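Side-chain contacts in glutamate receptor 1 (Adineta vaga, PDB 4IO2), which probably acts as a glutamate-gated ion channel, here represented by its extracellular ligand-binding domain with glutamate bound: residues K6-R11 against W215-D220; R49-F54 against I225-E230. All coordinates share one frame; numbering follows the deposited sequence. Where two conformers were deposited one is given.

Interaction 1 of 2, residues K6-R11 against W215-D220; sequences KGITLR and WLYAKD
Ile-8 and Leu-10 face the type I turn of Trp-215 to Ala-218, where Ala-218 N bonds Trp-215 O at 3.3 Å and Tyr-217 takes the N-cap position of helix 218-230. Two aromatic groups reach from this turn toward the start of strand 9-14. The phenol of Tyr-217 meets Ile-8 at its hydroxyl end: CG1 and CD1 of Ile-8 each lie 3.8 Å from Tyr-217 OH, and CG2 of Ile-8 is only slightly further away, so three carbons of the branched side chain gather at that oxygen, approaching the ring obliquely. Next to it, the indole of Trp-215 presents an edge. Leu-10 CD2 comes up near the ring plane and stops 4.2 Å from Trp-215 CZ2. With its CG anti to the backbone N (chi1 -164°), Trp-215 swings out beside Tyr-217, whose CB sits 3.6 Å above the indole plane near the rim. In return, Trp-215 NE1 lies in the plane of the phenol at its edge. Ile-81 of strand 81-82 touches both Leu-10 and Trp-215, while Leu-5 packs on Tyr-217 and gives its backbone N-H to Asp-220 OD2. Between the two segments the contact is purely van der Waals; it links the start of strand 9-14, and the loop before it, to the turn leading into helix 218-230 by shape and apolar contact rather than by directional bonds.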
loop_
_atom_site.group_PDB
_atom_site.type_symbol
_atom_site.label_atom_id
_atom_site.label_comp_id
_atom_site.label_asym_id
_atom_site.label_seq_id
_atom_site.Cartn_x
_atom_site.Cartn_y
_atom_site.Cartn_z
ATOM N N LYS A 6 -16.159 6.679 -19.157
ATOM C CA LYS A 6 -17.461 7.343 -19.279
ATOM C C LYS A 6 -18.352 6.705 -20.346
ATOM O O LYS A 6 -17.947 6.586 -21.495
ATOM C CB LYS A 6 -17.304 8.818 -19.566
ATOM C CG LYS A 6 -18.661 9.541 -19.533
ATOM C CD LYS A 6 -18.525 11.038 -19.603
ATOM C CE LYS A 6 -19.894 11.675 -19.667
ATOM N NZ LYS A 6 -19.795 13.117 -20.034
ATOM N N GLY A 7 -19.558 6.315 -19.940
ATOM C CA GLY A 7 -20.533 5.685 -20.820
ATOM C C GLY A 7 -20.318 4.189 -21.073
ATOM O O GLY A 7 -21.142 3.565 -21.753
ATOM N N ILE A 8 -19.230 3.623 -20.576
ATOM C CA ILE A 8 -18.900 2.228 -20.839
ATOM C C ILE A 8 -19.528 1.363 -19.763
ATOM O O ILE A 8 -19.507 1.732 -18.591
ATOM C CB ILE A 8 -17.363 2.025 -20.790
ATOM C CG1 ILE A 8 -16.660 2.918 -21.833
ATOM C CG2 ILE A 8 -16.983 0.563 -20.892
ATOM C CD1 ILE A 8 -17.078 2.642 -23.264
ATOM N N THR A 9 -20.060 0.216 -20.148
ATOM C CA THR A 9 -20.578 -0.721 -19.168
ATOM C C THR A 9 -19.472 -1.644 -18.671
ATOM O O THR A 9 -18.747 -2.231 -19.465
ATOM C CB THR A 9 -21.737 -1.575 -19.763
ATOM O OG1 THR A 9 -22.812 -0.710 -20.125
ATOM C CG2 THR A 9 -22.236 -2.613 -18.753
ATOM N N LEU A 10 -19.333 -1.728 -17.354
ATOM C CA LEU A 10 -18.410 -2.664 -16.717
ATOM C C LEU A 10 -19.153 -3.738 -15.996
ATOM O O LEU A 10 -19.963 -3.449 -15.113
ATOM C CB LEU A 10 -17.552 -1.968 -15.683
ATOM C CG LEU A 10 -16.548 -0.983 -16.207
ATOM C CD1 LEU A 10 -15.869 -0.352 -15.006
ATOM C CD2 LEU A 10 -15.580 -1.645 -17.155
ATOM N N ARG A 11 -18.847 -4.980 -16.323
ATOM C CA ARG A 11 -19.267 -6.141 -15.524
ATOM C C ARG A 11 -18.306 -6.255 -14.349
ATOM O O ARG A 11 -17.094 -6.512 -14.518
ATOM C CB ARG A 11 -19.235 -7.431 -16.348
ATOM C CG ARG A 11 -20.156 -7.456 -17.561
ATOM C CD ARG A 11 -19.821 -8.637 -18.474
ATOM N NE ARG A 11 -18.420 -8.565 -18.860
ATOM C CZ ARG A 11 -17.643 -9.592 -19.203
ATOM N NH1 ARG A 11 -18.124 -10.828 -19.318
ATOM N NH2 ARG A 11 -16.370 -9.359 -19.453
ATOM N N TRP A 215 -4.748 -3.256 -19.684
ATOM C CA TRP A 215 -6.123 -2.790 -19.857
ATOM C C TRP A 215 -6.186 -1.377 -20.374
ATOM O O TRP A 215 -5.495 -0.504 -19.871
ATOM C CB TRP A 215 -6.812 -2.820 -18.494
ATOM C CG TRP A 215 -8.280 -2.742 -18.469
ATOM C CD1 TRP A 215 -9.176 -3.381 -19.288
ATOM C CD2 TRP A 215 -9.049 -2.052 -17.502
ATOM N NE1 TRP A 215 -10.467 -3.120 -18.878
ATOM C CE2 TRP A 215 -10.409 -2.310 -17.772
ATOM C CE3 TRP A 215 -8.715 -1.243 -16.396
ATOM C CZ2 TRP A 215 -11.427 -1.767 -17.001
ATOM C CZ3 TRP A 215 -9.708 -0.712 -15.658
ATOM C CH2 TRP A 215 -11.064 -0.985 -15.942
ATOM N N LEU A 216 -7.097 -1.152 -21.302
ATOM C CA LEU A 216 -7.303 0.143 -21.940
ATOM C C LEU A 216 -7.638 1.272 -20.949
ATOM O O LEU A 216 -7.294 2.413 -21.163
ATOM C CB LEU A 216 -8.439 -0.017 -22.960
ATOM C CG LEU A 216 -8.828 1.166 -23.834
ATOM C CD1 LEU A 216 -7.651 1.548 -24.713
ATOM C CD2 LEU A 216 -10.085 0.858 -24.689
ATOM N N TYR A 217 -8.291 0.921 -19.848
ATOM C CA TYR A 217 -8.819 1.893 -18.916
ATOM C C TYR A 217 -7.978 2.042 -17.633
ATOM O O TYR A 217 -8.434 2.641 -16.673
ATOM C CB TYR A 217 -10.276 1.532 -18.581
ATOM C CG TYR A 217 -11.193 1.379 -19.810
ATOM C CD1 TYR A 217 -11.625 2.484 -20.535
ATOM C CD2 TYR A 217 -11.632 0.118 -20.234
ATOM C CE1 TYR A 217 -12.445 2.344 -21.634
ATOM C CE2 TYR A 217 -12.461 -0.021 -21.326
ATOM C CZ TYR A 217 -12.845 1.099 -22.024
ATOM O OH TYR A 217 -13.681 0.966 -23.108
ATOM N N ALA A 218 -6.750 1.504 -17.613
ATOM C CA ALA A 218 -5.968 1.425 -16.376
ATOM C C ALA A 218 -5.748 2.776 -15.724
ATOM O O ALA A 218 -5.938 2.938 -14.498
ATOM C CB ALA A 218 -4.628 0.708 -16.612
ATOM N N LYS A 219 -5.346 3.754 -16.508
ATOM C CA LYS A 219 -5.036 5.072 -15.959
ATOM C C LYS A 219 -6.285 5.719 -15.380
ATOM O O LYS A 219 -6.255 6.307 -14.292
ATOM C CB LYS A 219 -4.395 5.977 -17.017
ATOM C CG LYS A 219 -3.988 7.385 -16.510
ATOM C CD LYS A 219 -3.493 8.227 -17.638
ATOM C CE LYS A 219 -4.657 8.828 -18.371
ATOM N NZ LYS A 219 -4.173 9.916 -19.247
ATOM N N ASP A 220 -7.399 5.659 -16.086
ATOM C CA ASP A 220 -8.617 6.327 -15.580
ATOM C C ASP A 220 -9.016 5.775 -14.228
ATOM O O ASP A 220 -9.308 6.532 -13.295
ATOM C CB ASP A 220 -9.767 6.195 -16.637
ATOM C CG ASP A 220 -10.992 7.102 -16.379
ATOM O OD1 ASP A 220 -10.864 8.225 -15.862
ATOM O OD2 ASP A 220 -12.126 6.728 -16.795
#

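Interaction 2 of 2, residues R49-F54 against I225-E230; sequences RDKMGF and ILSLRE
In the first lobe of the clamshell, the last turns of helix 40-52 and helix 218-230 approach each other, and Lys-51 bridges them by reaching Ser-227 and Leu-228. The closest backbone approach is Lys-51 CA to Leu-228 CA, 9.6 Å. Lys-51 leaves its helix with CG beside the backbone N and continues extended through chi2, which brings Lys-51 CD to within 3.7 Å of Leu-228 CD2; the two side chains run antiparallel as they pass. Bends at chi3 (80°) and chi4 (132°) then turn the ammonium group to Ser-227, where Lys-51 NZ donates to Ser-227 OG at 2.9 Å. The serine meets it with OG anti to its own backbone N, and Ser-227 CB lies 3.7 Å from Lys-51 NZ, so the ammonium touches the serine through its carbon as well as its oxygen. Lys-51 and Ser-227 each have two deposited conformers; the bond is seen in the one given and should be treated as doubtful. Leu-228 is the buried partner: it also packs on Leu-44, Tyr-47 and Leu-48 of helix 40-52 and on Ile-233 and Leu-234 of the next helix.

In the fold, helix 40-52 lies in the connection between the neighbouring parallel strands 9-14 and 55-60, as in a beta-alpha-beta crossover. Gly-53, with positive phi (77°), ends the helix; its N bonds Arg-49 O at 2.7 Å.

Helix 218-230 also meets the second subunit, as the corresponding helix does in other glutamate receptor ligand-binding domain dimers: Glu-230 OE1 hydrogen-bonds Ser-90 OG of that subunit, and Leu-226 packs on its Thr-89.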
loop_
_atom_site.group_PDB
_atom_site.type_symbol
_atom_site.label_atom_id
_atom_site.label_comp_id
_atom_site.label_asym_id
_atom_site.label_seq_id
_atom_site.Cartn_x
_atom_site.Cartn_y
_atom_site.Cartn_z
ATOM N N ARG A 49 -18.458 5.268 -9.846
ATOM C CA ARG A 49 -19.405 5.435 -10.938
ATOM C C ARG A 49 -19.744 6.914 -11.075
ATOM O O ARG A 49 -19.794 7.437 -12.203
ATOM C CB ARG A 49 -20.657 4.606 -10.666
ATOM C CG ARG A 49 -21.668 4.610 -11.797
ATOM C CD ARG A 49 -23.098 4.320 -11.339
ATOM N NE ARG A 49 -23.624 5.336 -10.438
ATOM C CZ ARG A 49 -24.057 6.545 -10.793
ATOM N NH1 ARG A 49 -24.061 6.956 -12.066
ATOM N NH2 ARG A 49 -24.492 7.366 -9.853
ATOM N N ASP A 50 -19.977 7.595 -9.957
ATOM C CA ASP A 50 -20.334 9.023 -9.995
ATOM C C ASP A 50 -19.214 9.861 -10.572
ATOM O O ASP A 50 -19.477 10.790 -11.325
ATOM C CB ASP A 50 -20.680 9.538 -8.599
ATOM C CG ASP A 50 -21.996 8.973 -8.071
ATOM O OD1 ASP A 50 -22.711 8.292 -8.842
ATOM O OD2 ASP A 50 -22.322 9.221 -6.879
ATOM N N LYS A 51 -17.966 9.535 -10.263
ATOM C CA LYS A 51 -16.830 10.307 -10.769
ATOM C C LYS A 51 -16.451 9.959 -12.207
ATOM O O LYS A 51 -16.028 10.821 -12.967
ATOM C CB LYS A 51 -15.593 10.096 -9.882
ATOM C CG LYS A 51 -15.677 10.734 -8.512
ATOM C CD LYS A 51 -14.396 10.536 -7.718
ATOM C CE LYS A 51 -13.314 11.537 -8.128
ATOM N NZ LYS A 51 -12.689 12.177 -6.932
ATOM N N MET A 52 -16.632 8.704 -12.594
ATOM C CA MET A 52 -16.111 8.209 -13.868
ATOM C C MET A 52 -17.173 8.027 -14.939
ATOM O O MET A 52 -16.859 8.007 -16.134
ATOM C CB MET A 52 -15.400 6.876 -13.631
ATOM C CG MET A 52 -14.205 7.025 -12.671
ATOM S SD MET A 52 -13.449 5.441 -12.297
ATOM C CE MET A 52 -12.680 5.239 -13.875
ATOM N N GLY A 53 -18.423 7.875 -14.528
ATOM C CA GLY A 53 -19.531 7.817 -15.472
ATOM C C GLY A 53 -19.711 6.520 -16.226
ATOM O O GLY A 53 -20.430 6.484 -17.218
ATOM N N PHE A 54 -19.114 5.430 -15.756
ATOM C CA PHE A 54 -19.383 4.110 -16.336
ATOM C C PHE A 54 -20.773 3.632 -15.912
ATOM O O PHE A 54 -21.392 4.182 -14.997
ATOM C CB PHE A 54 -18.293 3.064 -15.966
ATOM C CG PHE A 54 -18.083 2.855 -14.486
ATOM C CD1 PHE A 54 -18.929 2.051 -13.736
ATOM C CD2 PHE A 54 -16.977 3.403 -13.883
ATOM C CE1 PHE A 54 -18.689 1.848 -12.382
ATOM C CE2 PHE A 54 -16.749 3.228 -12.525
ATOM C CZ PHE A 54 -17.610 2.441 -11.782
ATOM N N ILE A 225 -9.092 6.179 -8.176
ATOM C CA ILE A 225 -8.844 5.591 -6.867
ATOM C C ILE A 225 -7.955 6.485 -6.018
ATOM O O ILE A 225 -8.249 6.709 -4.839
ATOM C CB ILE A 225 -8.202 4.178 -6.995
ATOM C CG1 ILE A 225 -9.184 3.221 -7.610
ATOM C CG2 ILE A 225 -7.676 3.683 -5.630
ATOM C CD1 ILE A 225 -8.497 1.966 -8.071
ATOM N N LEU A 226 -6.895 7.012 -6.602
ATOM C CA LEU A 226 -5.942 7.851 -5.849
ATOM C C LEU A 226 -6.621 9.146 -5.403
ATOM O O LEU A 226 -6.358 9.641 -4.341
ATOM C CB LEU A 226 -4.734 8.116 -6.722
ATOM C CG LEU A 226 -3.841 6.881 -6.890
ATOM C CD1 LEU A 226 -2.874 7.053 -8.074
ATOM C CD2 LEU A 226 -3.087 6.605 -5.603
ATOM N N SER A 227 -7.515 9.691 -6.212
ATOM C CA SER A 227 -8.272 10.860 -5.820
ATOM C C SER A 227 -9.196 10.542 -4.641
ATOM O O SER A 227 -9.291 11.349 -3.706
ATOM C CB SER A 227 -9.082 11.399 -7.002
ATOM O OG SER A 227 -9.830 12.507 -6.583
ATOM N N LEU A 228 -9.869 9.386 -4.654
ATOM C CA LEU A 228 -10.671 9.000 -3.491
ATOM C C LEU A 228 -9.815 8.836 -2.243
ATOM O O LEU A 228 -10.255 9.148 -1.127
ATOM C CB LEU A 228 -11.449 7.706 -3.757
ATOM C CG LEU A 228 -12.542 7.716 -4.834
ATOM C CD1 LEU A 228 -13.248 6.381 -4.890
ATOM C CD2 LEU A 228 -13.567 8.844 -4.586
ATOM N N ARG A 229 -8.598 8.329 -2.394
ATOM C CA ARG A 229 -7.674 8.222 -1.280
ATOM C C ARG A 229 -7.345 9.625 -0.735
ATOM O O ARG A 229 -7.518 9.916 0.474
ATOM C CB ARG A 229 -6.411 7.471 -1.775
ATOM C CG ARG A 229 -5.301 7.169 -0.723
ATOM C CD ARG A 229 -3.939 6.742 -1.373
ATOM N NE ARG A 229 -3.977 5.390 -1.923
ATOM C CZ ARG A 229 -2.932 4.728 -2.410
ATOM N NH1 ARG A 229 -1.721 5.261 -2.430
ATOM N NH2 ARG A 229 -3.109 3.515 -2.899
ATOM N N GLU A 230 -6.903 10.503 -1.623
ATOM C CA GLU A 230 -6.402 11.816 -1.236
ATOM C C GLU A 230 -7.470 12.655 -0.565
ATOM O O GLU A 230 -7.164 13.401 0.369
ATOM C CB GLU A 230 -5.842 12.541 -2.478
ATOM C CG GLU A 230 -4.524 11.919 -2.916
ATOM C CD GLU A 230 -4.120 12.177 -4.351
ATOM O OE1 GLU A 230 -4.691 13.046 -5.010
ATOM O OE2 GLU A 230 -3.277 11.403 -4.861
#

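How the interactions relate
From the N terminus the chain passes through 6-11 and then 49-54, runs out through the second lobe, and returns at 215-220 and 225-230. Interaction 1 closes a loop of 203 residues and interaction 2 one of 170. Because their segments alternate, the loops cross rather than nest. Both late segments belong to the run that leads into and through helix 218-230, so this single element is tied at its start to strand 9-14 and at its end to helix 40-52. The early segments are also joined directly, by a probable hydrogen bond from Gly-7 N to Gly-53 O at 2.9 Å. Met-52 CE packs against Asp-220 OD2, linking the two contacts again.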